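Local structure of L-lysine 6-oxidase (Marinomonas mediterranea, 3WEU) at residues F63-A68 / K81-T86; Q608-A613 / F645-R650. The protein oxidises the epsilon-amino group of L-lysine with a cysteine tryptophylquinone cofactor, releasing ammonium and the hydrogen peroxide responsible for its antibacterial activity. All blocks are in the same frame, centred on the assembly; numbering follows the deposited sequence.

Interaction 1 of 2, residues F63-A68 / K81-T86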
ATOM      1  N   PHE A  63      37.238 -27.433  -2.547  1.00 17.07           N
ATOM      2  CA  PHE A  63      37.068 -28.844  -2.334  1.00 16.73           C
ATOM      3  C   PHE A  63      38.332 -29.564  -2.777  1.00 17.65           C
ATOM      4  O   PHE A  63      38.983 -29.152  -3.766  1.00 19.20           O
ATOM      5  CB  PHE A  63      35.920 -29.426  -3.162  1.00 16.20           C
ATOM      6  CG  PHE A  63      34.538 -28.980  -2.779  1.00 15.74           C
ATOM      7  CD1 PHE A  63      34.036 -27.828  -3.254  1.00 15.97           C
ATOM      8  CD2 PHE A  63      33.689 -29.831  -2.051  1.00 16.18           C
ATOM      9  CE1 PHE A  63      32.744 -27.428  -2.948  1.00 16.86           C
ATOM     10  CE2 PHE A  63      32.367 -29.458  -1.763  1.00 17.08           C
ATOM     11  CZ  PHE A  63      31.882 -28.255  -2.215  1.00 16.86           C
ATOM     12  N   LYS A  64      38.656 -30.622  -2.062  1.00 17.00           N
ATOM     13  CA  LYS A  64      39.868 -31.456  -2.268  1.00 19.02           C
ATOM     14  C   LYS A  64      39.391 -32.899  -2.394  1.00 20.95           C
ATOM     15  O   LYS A  64      38.326 -33.272  -1.856  1.00 19.00           O
ATOM     16  CB  LYS A  64      40.781 -31.327  -1.128  1.00 19.16           C
ATOM     17  CG  LYS A  64      41.324 -29.905  -0.991  1.00 20.13           C
ATOM     18  CD  LYS A  64      42.367 -29.821   0.130  1.00 21.05           C
ATOM     19  CE  LYS A  64      42.694 -28.364   0.424  1.00 21.74           C
ATOM     20  NZ  LYS A  64      43.714 -28.258   1.520  1.00 21.44           N
ATOM     21  N   VAL A  65      40.125 -33.679  -3.178  1.00 20.77           N
ATOM     22  CA  VAL A  65      39.784 -35.091  -3.378  1.00 19.40           C
ATOM     23  C   VAL A  65      40.985 -35.880  -2.909  1.00 19.77           C
ATOM     24  O   VAL A  65      42.155 -35.454  -3.067  1.00 20.12           O
ATOM     25  CB  VAL A  65      39.353 -35.382  -4.833  1.00 20.63           C
ATOM     26  CG1 VAL A  65      40.433 -34.907  -5.787  1.00 20.95           C
ATOM     27  CG2 VAL A  65      39.035 -36.862  -5.057  1.00 20.76           C
ATOM     28  N   PHE A  66      40.695 -37.024  -2.278  1.00 19.36           N
ATOM     29  CA  PHE A  66      41.716 -37.822  -1.626  1.00 19.27           C
ATOM     30  C   PHE A  66      41.638 -39.262  -2.062  1.00 21.15           C
ATOM     31  O   PHE A  66      40.540 -39.772  -2.258  1.00 21.20           O
ATOM     32  CB  PHE A  66      41.493 -37.778  -0.109  1.00 20.70           C
ATOM     33  CG  PHE A  66      41.666 -36.416   0.463  1.00 19.99           C
ATOM     34  CD1 PHE A  66      40.649 -35.503   0.393  1.00 20.12           C
ATOM     35  CD2 PHE A  66      42.881 -36.016   0.982  1.00 21.32           C
ATOM     36  CE1 PHE A  66      40.818 -34.222   0.922  1.00 21.52           C
ATOM     37  CE2 PHE A  66      43.048 -34.724   1.493  1.00 23.79           C
ATOM     38  CZ  PHE A  66      42.014 -33.830   1.402  1.00 22.19           C
ATOM     39  N   GLY A  67      42.791 -39.923  -2.154  1.00 23.03           N
ATOM     40  CA  GLY A  67      42.837 -41.319  -2.546  1.00 25.71           C
ATOM     41  C   GLY A  67      42.611 -42.247  -1.368  1.00 33.01           C
ATOM     42  O   GLY A  67      42.254 -41.806  -0.242  1.00 34.55           O
ATOM     43  N   ALA A  68      42.793 -43.540  -1.644  1.00 36.80           N
ATOM     44  CA  ALA A  68      42.286 -44.623  -0.775  1.00 38.97           C
ATOM     45  C   ALA A  68      43.031 -44.607   0.547  1.00 40.52           C
ATOM     46  O   ALA A  68      42.451 -44.934   1.583  1.00 41.20           O
ATOM     47  CB  ALA A  68      42.456 -45.978  -1.439  1.00 41.65           C
ATOM     48  N   LYS A  81      45.870 -37.859 -14.650  1.00 23.79           N
ATOM     49  CA  LYS A  81      45.901 -37.056 -15.811  1.00 24.74           C
ATOM     50  C   LYS A  81      44.824 -36.002 -15.826  1.00 22.54           C
ATOM     51  O   LYS A  81      44.992 -35.004 -16.458  1.00 22.65           O
ATOM     52  CB  LYS A  81      45.906 -37.969 -17.068  1.00 29.30           C
ATOM     53  CG  LYS A  81      44.587 -38.232 -17.733  1.00 31.67           C
ATOM     54  CD  LYS A  81      44.738 -39.305 -18.849  1.00 32.67           C
ATOM     55  CE  LYS A  81      44.724 -38.740 -20.215  1.00 28.38           C
ATOM     56  NZ  LYS A  81      44.827 -39.824 -21.269  1.00 23.89           N
ATOM     57  N   ASN A  82      43.689 -36.178 -15.144  1.00 21.34           N
ATOM     58  CA  ASN A  82      42.744 -35.052 -15.052  1.00 21.02           C
ATOM     59  C   ASN A  82      41.888 -35.220 -13.836  1.00 20.17           C
ATOM     60  O   ASN A  82      41.783 -36.308 -13.341  1.00 22.12           O
ATOM     61  CB  ASN A  82      41.811 -34.979 -16.251  1.00 22.07           C
ATOM     62  CG  ASN A  82      41.260 -33.559 -16.459  1.00 27.03           C
ATOM     63  OD1 ASN A  82      41.675 -32.566 -15.836  1.00 23.36           O
ATOM     64  ND2 ASN A  82      40.314 -33.474 -17.342  1.00 32.85           N
ATOM     65  N   ILE A  83      41.249 -34.129 -13.438  1.00 20.69           N
ATOM     66  CA  ILE A  83      40.310 -34.111 -12.335  1.00 19.65           C
ATOM     67  C   ILE A  83      39.242 -33.146 -12.818  1.00 20.31           C
ATOM     68  O   ILE A  83      39.521 -32.005 -13.021  1.00 21.20           O
ATOM     69  CB  ILE A  83      40.963 -33.608 -11.022  1.00 19.83           C
ATOM     70  CG1 ILE A  83      42.074 -34.577 -10.580  1.00 20.72           C
ATOM     71  CG2 ILE A  83      39.873 -33.434  -9.976  1.00 19.56           C
ATOM     72  CD1 ILE A  83      42.902 -34.120  -9.336  1.00 23.32           C
ATOM     73  N   GLU A  84      38.022 -33.642 -12.960  1.00 18.67           N
ATOM     74  CA  GLU A  84      36.945 -32.854 -13.504  1.00 21.45           C
ATOM     75  C   GLU A  84      35.858 -32.806 -12.472  1.00 20.52           C
ATOM     76  O   GLU A  84      35.393 -33.834 -12.000  1.00 21.93           O
ATOM     77  CB  GLU A  84      36.385 -33.452 -14.763  1.00 22.30           C
ATOM     78  CG  GLU A  84      35.456 -32.472 -15.440  1.00 26.26           C
ATOM     79  CD  GLU A  84      35.070 -32.925 -16.851  1.00 32.10           C
ATOM     80  OE1 GLU A  84      35.032 -34.148 -17.114  1.00 32.99           O
ATOM     81  OE2 GLU A  84      34.836 -32.030 -17.668  1.00 32.03           O
ATOM     82  N   TRP A  85      35.457 -31.596 -12.159  1.00 20.05           N
ATOM     83  CA  TRP A  85      34.457 -31.390 -11.153  1.00 20.34           C
ATOM     84  C   TRP A  85      33.229 -30.933 -11.882  1.00 19.82           C
ATOM     85  O   TRP A  85      33.325 -30.059 -12.721  1.00 22.69           O
ATOM     86  CB  TRP A  85      34.946 -30.247 -10.228  1.00 20.31           C
ATOM     87  CG  TRP A  85      36.255 -30.443  -9.556  1.00 18.81           C
ATOM     88  CD1 TRP A  85      37.486 -30.027  -9.977  1.00 19.59           C
ATOM     89  CD2 TRP A  85      36.444 -31.036  -8.295  1.00 20.81           C
ATOM     90  NE1 TRP A  85      38.443 -30.348  -9.051  1.00 21.74           N
ATOM     91  CE2 TRP A  85      37.822 -30.949  -7.985  1.00 19.78           C
ATOM     92  CE3 TRP A  85      35.566 -31.597  -7.359  1.00 18.22           C
ATOM     93  CZ2 TRP A  85      38.354 -31.451  -6.810  1.00 18.53           C
ATOM     94  CZ3 TRP A  85      36.087 -32.062  -6.203  1.00 20.68           C
ATOM     95  CH2 TRP A  85      37.475 -31.993  -5.920  1.00 19.92           C
ATOM     96  N   THR A  86      32.064 -31.485 -11.538  1.00 20.28           N
ATOM     97  CA  THR A  86      30.828 -31.093 -12.102  1.00 20.08           C
ATOM     98  C   THR A  86      29.916 -30.721 -10.966  1.00 19.62           C
ATOM     99  O   THR A  86      29.656 -31.510 -10.061  1.00 19.65           O
ATOM    100  CB  THR A  86      30.236 -32.245 -12.946  1.00 20.95           C
ATOM    101  OG1 THR A  86      31.128 -32.470 -14.044  1.00 21.51           O
ATOM    102  CG2 THR A  86      28.957 -31.888 -13.460  1.00 22.30           C
TER
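The indole of W85 is the main projection of this contact: it reaches from strand 80-91 to strand 58-66 and lodges its benzo end in the shallow hollow between F63 and V65. On one side of that hollow F63 CB lies 4.0 Å from W85 CZ3; on the other V65 CB stands 4.0 Å from W85 CH2. Between them runs the backbone of F63 and K64: the K64 carbonyl carbon meets the ring at its edge, near its plane, 4.1 Å from W85 CH2, while V65 approaches obliquely, as does F63 O, 3.9 Å from W85 CZ2. W85 CG lies anti to its own carbonyl carbon (chi1 -58°), and chi2 of 94° turns the ring so that CZ2, CZ3 and CH2 meet 63-65. The F63 side chain touches the indole through CB, its phenyl ring leading away to V226, V5 and L193. Two residues before W85, I83 forms a second, smaller bump. Its CG2 lies over one indole face, 3.3 Å from the plane and near the ring margin, and its CD1 comes only to 4.4 Å from V65 CG1, a looser fit. The two short strand segments pass 10.1 Å apart at 131°, too wide for backbone pairing and consistent with packing between layers of a curled sheet. Strand 223-232 adds C228, touching V65, I83 and W85, and W85 NE1 is bonded to G191 O. Strand 58-66 pairs with 4-13 and 193-196, and strand 80-91 with 137-145 and 223-232, so the indole ties together two walls of the N-terminal beta domain from within its apolar interior.

Interaction 2 of 2, residues Q608-A613 / F645-R650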
ATOM      1  N   GLN A 608      29.776   1.932  22.043  1.00 13.74           N
ATOM      2  CA  GLN A 608      28.422   2.025  22.519  1.00 12.96           C
ATOM      3  C   GLN A 608      27.625   0.858  21.934  1.00 12.04           C
ATOM      4  O   GLN A 608      27.805   0.573  20.730  1.00 12.20           O
ATOM      5  CB  GLN A 608      27.795   3.320  22.006  1.00 12.86           C
ATOM      6  CG  GLN A 608      26.405   3.551  22.594  1.00 12.96           C
ATOM      7  CD  GLN A 608      25.781   4.856  22.224  1.00 15.01           C
ATOM      8  OE1 GLN A 608      26.436   5.754  21.698  1.00 13.85           O
ATOM      9  NE2 GLN A 608      24.479   4.949  22.469  1.00 16.65           N
ATOM     10  N   GLN A 609      26.754   0.191  22.718  1.00 11.37           N
ATOM     11  CA  GLN A 609      25.959  -0.875  22.189  1.00 11.77           C
ATOM     12  C   GLN A 609      24.746  -0.326  21.499  1.00 12.51           C
ATOM     13  O   GLN A 609      24.036   0.446  22.080  1.00 15.61           O
ATOM     14  CB  GLN A 609      25.526  -1.864  23.257  1.00 11.43           C
ATOM     15  CG  GLN A 609      24.980  -3.153  22.656  1.00 12.72           C
ATOM     16  CD  GLN A 609      24.272  -3.990  23.694  1.00 12.36           C
ATOM     17  OE1 GLN A 609      23.213  -3.585  24.220  1.00 13.38           O
ATOM     18  NE2 GLN A 609      24.900  -5.105  24.081  1.00 12.82           N
ATOM     19  N   ILE A 610      24.505  -0.695  20.279  1.00 13.79           N
ATOM     20  CA  ILE A 610      23.373  -0.153  19.542  1.00 14.27           C
ATOM     21  C   ILE A 610      22.801  -1.219  18.675  1.00 13.67           C
ATOM     22  O   ILE A 610      23.334  -2.290  18.535  1.00 11.74           O
ATOM     23  CB  ILE A 610      23.778   1.053  18.629  1.00 18.66           C
ATOM     24  CG1 ILE A 610      24.524   0.676  17.381  1.00 20.24           C
ATOM     25  CG2 ILE A 610      24.486   2.111  19.412  1.00 26.09           C
ATOM     26  CD1 ILE A 610      25.704  -0.179  17.513  1.00 21.96           C
ATOM     27  N   ASN A 611      21.669  -0.923  18.067  1.00 13.79           N
ATOM     28  CA  ASN A 611      21.041  -1.927  17.208  1.00 13.56           C
ATOM     29  C   ASN A 611      21.799  -2.157  15.891  1.00 13.65           C
ATOM     30  O   ASN A 611      22.109  -1.220  15.083  1.00 14.12           O
ATOM     31  CB  ASN A 611      19.586  -1.577  16.925  1.00 13.63           C
ATOM     32  CG  ASN A 611      18.921  -2.623  16.011  1.00 16.14           C
ATOM     33  OD1 ASN A 611      18.754  -2.443  14.805  1.00 15.89           O
ATOM     34  ND2 ASN A 611      18.516  -3.718  16.612  1.00 17.81           N
ATOM     35  N   TYR A 612      22.094  -3.421  15.652  1.00 12.88           N
ATOM     36  CA  TYR A 612      22.871  -3.814  14.481  1.00 13.37           C
ATOM     37  C   TYR A 612      22.242  -3.347  13.135  1.00 13.96           C
ATOM     38  O   TYR A 612      22.936  -3.016  12.180  1.00 13.66           O
ATOM     39  CB  TYR A 612      22.999  -5.346  14.455  1.00 12.81           C
ATOM     40  CG  TYR A 612      23.633  -5.931  13.211  1.00 11.66           C
ATOM     41  CD1 TYR A 612      25.014  -5.857  13.014  1.00 12.33           C
ATOM     42  CD2 TYR A 612      22.877  -6.538  12.234  1.00 12.33           C
ATOM     43  CE1 TYR A 612      25.615  -6.375  11.903  1.00 11.58           C
ATOM     44  CE2 TYR A 612      23.469  -7.072  11.135  1.00 12.90           C
ATOM     45  CZ  TYR A 612      24.841  -6.960  10.961  1.00 12.23           C
ATOM     46  OH  TYR A 612      25.431  -7.440   9.852  1.00 13.75           O
ATOM     47  N   ALA A 613      20.924  -3.481  13.042  1.00 13.69           N
ATOM     48  CA  ALA A 613      20.228  -3.167  11.793  1.00 14.40           C
ATOM     49  C   ALA A 613      19.659  -1.761  11.764  1.00 14.67           C
ATOM     50  O   ALA A 613      18.789  -1.520  10.957  1.00 18.05           O
ATOM     51  CB  ALA A 613      19.098  -4.161  11.591  1.00 13.49           C
ATOM     52  N   PHE A 645      34.928  -7.362  20.229  1.00 11.81           N
ATOM     53  CA  PHE A 645      34.228  -7.396  18.972  1.00 11.31           C
ATOM     54  C   PHE A 645      33.421  -6.128  18.767  1.00 11.92           C
ATOM     55  O   PHE A 645      32.634  -5.700  19.650  1.00 12.63           O
ATOM     56  CB  PHE A 645      33.219  -8.546  18.952  1.00 12.20           C
ATOM     57  CG  PHE A 645      33.790  -9.901  18.715  1.00 12.93           C
ATOM     58  CD1 PHE A 645      34.348 -10.646  19.725  1.00 13.01           C
ATOM     59  CD2 PHE A 645      33.777 -10.429  17.443  1.00 13.84           C
ATOM     60  CE1 PHE A 645      34.862 -11.928  19.462  1.00 14.27           C
ATOM     61  CE2 PHE A 645      34.259 -11.693  17.182  1.00 13.06           C
ATOM     62  CZ  PHE A 645      34.766 -12.452  18.199  1.00 14.77           C
ATOM     63  N   THR A 646      33.578  -5.517  17.630  1.00 11.12           N
ATOM     64  CA  THR A 646      32.781  -4.409  17.257  1.00 11.29           C
ATOM     65  C   THR A 646      32.340  -4.527  15.810  1.00 11.46           C
ATOM     66  O   THR A 646      32.864  -5.333  14.999  1.00 11.75           O
ATOM     67  CB  THR A 646      33.543  -3.026  17.327  1.00 11.72           C
ATOM     68  OG1 THR A 646      34.491  -2.946  16.276  1.00 13.34           O
ATOM     69  CG2 THR A 646      34.305  -2.841  18.623  1.00 12.45           C
ATOM     70  N   GLU A 647      31.400  -3.647  15.444  1.00 12.24           N
ATOM     71  CA  GLU A 647      31.079  -3.421  14.036  1.00 12.18           C
ATOM     72  C   GLU A 647      32.354  -2.983  13.317  1.00 13.49           C
ATOM     73  O   GLU A 647      33.161  -2.203  13.854  1.00 13.58           O
ATOM     74  CB  GLU A 647      30.108  -2.217  13.872  1.00 13.33           C
ATOM     75  CG  GLU A 647      28.673  -2.584  14.199  1.00 13.96           C
ATOM     76  CD  GLU A 647      27.672  -1.541  13.812  1.00 15.82           C
ATOM     77  OE1 GLU A 647      28.030  -0.361  13.860  1.00 16.21           O
ATOM     78  OE2 GLU A 647      26.562  -1.938  13.448  1.00 15.30           O
ATOM     79  N   THR A 648      32.498  -3.443  12.089  1.00 14.20           N
ATOM     80  CA  THR A 648      33.512  -2.947  11.139  1.00 14.49           C
ATOM     81  C   THR A 648      32.794  -2.880   9.761  1.00 13.67           C
ATOM     82  O   THR A 648      31.873  -3.699   9.491  1.00 13.06           O
ATOM     83  CB  THR A 648      34.737  -3.923  11.044  1.00 15.37           C
ATOM     84  OG1 THR A 648      34.331  -5.227  10.593  1.00 14.60           O
ATOM     85  CG2 THR A 648      35.455  -4.090  12.423  1.00 17.20           C
ATOM     86  N   GLU A 649      33.259  -1.976   8.899  1.00 12.66           N
ATOM     87  CA  GLU A 649      32.892  -1.953   7.496  1.00 14.91           C
ATOM     88  C   GLU A 649      31.389  -1.707   7.225  1.00 15.09           C
ATOM     89  O   GLU A 649      30.875  -2.004   6.127  1.00 15.43           O
ATOM     90  CB  GLU A 649      33.365  -3.206   6.778  1.00 16.14           C
ATOM     91  CG  GLU A 649      34.872  -3.407   6.819  1.00 18.05           C
ATOM     92  CD  GLU A 649      35.312  -4.541   5.916  1.00 17.25           C
ATOM     93  OE1 GLU A 649      35.224  -4.359   4.665  1.00 17.08           O
ATOM     94  OE2 GLU A 649      35.732  -5.615   6.456  1.00 17.45           O
ATOM     95  N   ARG A 650      30.719  -1.029   8.152  1.00 14.92           N
ATOM     96  CA  ARG A 650      29.305  -0.624   7.901  1.00 14.22           C
ATOM     97  C   ARG A 650      29.330   0.479   6.865  1.00 14.42           C
ATOM     98  O   ARG A 650      30.211   1.315   6.909  1.00 15.39           O
ATOM     99  CB  ARG A 650      28.648  -0.095   9.188  1.00 15.41           C
ATOM    100  CG  ARG A 650      27.127  -0.190   9.128  1.00 15.39           C
ATOM    101  CD  ARG A 650      26.411   0.388  10.322  1.00 15.71           C
ATOM    102  NE  ARG A 650      25.117  -0.264  10.534  1.00 16.41           N
ATOM    103  CZ  ARG A 650      23.904   0.301  10.425  1.00 15.93           C
ATOM    104  NH1 ARG A 650      23.727   1.584  10.183  1.00 16.57           N
ATOM    105  NH2 ARG A 650      22.850  -0.453  10.602  1.00 17.19           N
TER
HETATM  106  O   HOH W   1      25.548  -2.967  11.130  1.00 13.88           O
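One direct hydrogen bond joins R650 to Y612: NH2 of the arginine donates to the Y612 carbonyl O at 3.0 Å, with an N-H...O angle of 151°. The donor sits above the carbonyl plane, 39° out of it, so the bond does not follow a lone pair. An extended side chain from CG to NE, with CG anti to the backbone N (chi1 -158°), carries the guanidinium there, and A613 C lies near its edge, 3.6 Å from R650 NH2.

Water supplies a second link. A single molecule donates to Y612 O at 2.8 Å and to E647 OE2 at 2.7 Å, and accepts from R650 NE at 2.8 Å, lying in the guanidinium plane at its edge.

Charge pairing is looser within 645-650, where R650 NE and E647 OE2 form a long salt bridge of 3.7 Å. The stronger ionic partner of E647 is R614, which binds OE1, and R614 O also accepts from R650 NH2.

Loose van der Waals contacts with the carboxylate complete the set: I610 CD1 lies 4.3 Å from E647 OE1, and the Y612 ring, its OH bonded to A630 O, meets OE2 obliquely.

The buried E647 carboxylate is thus bonded by water and R614, with R650 only at long range, surroundings that would probably keep it ionised. What joins the two segments is the pair of donors on Y612 O, R650 NH2 and the bridging water.

Both segments of interaction 1 precede those of interaction 2 in the sequence, and the two contacts share no strand or sheet. Their centres lie 42 Å apart, with nearest atoms about 24 Å apart. Segments 63-68 and 81-86 belong to the large mixed sheet of the N-terminal family region, about 30 Å from the centre of the chain. Segments 608-613 and 645-650 lie nearer that centre, at 19 Å, on two separate two-stranded sheets, 588-590 with 609-611 and 631-634 with 645-648. Apolar packing therefore joins layers in the peripheral beta domain, whereas polar and water-mediated bonds join two small antiparallel sheets late in the chain; the contacts belong to separate parts of the fold.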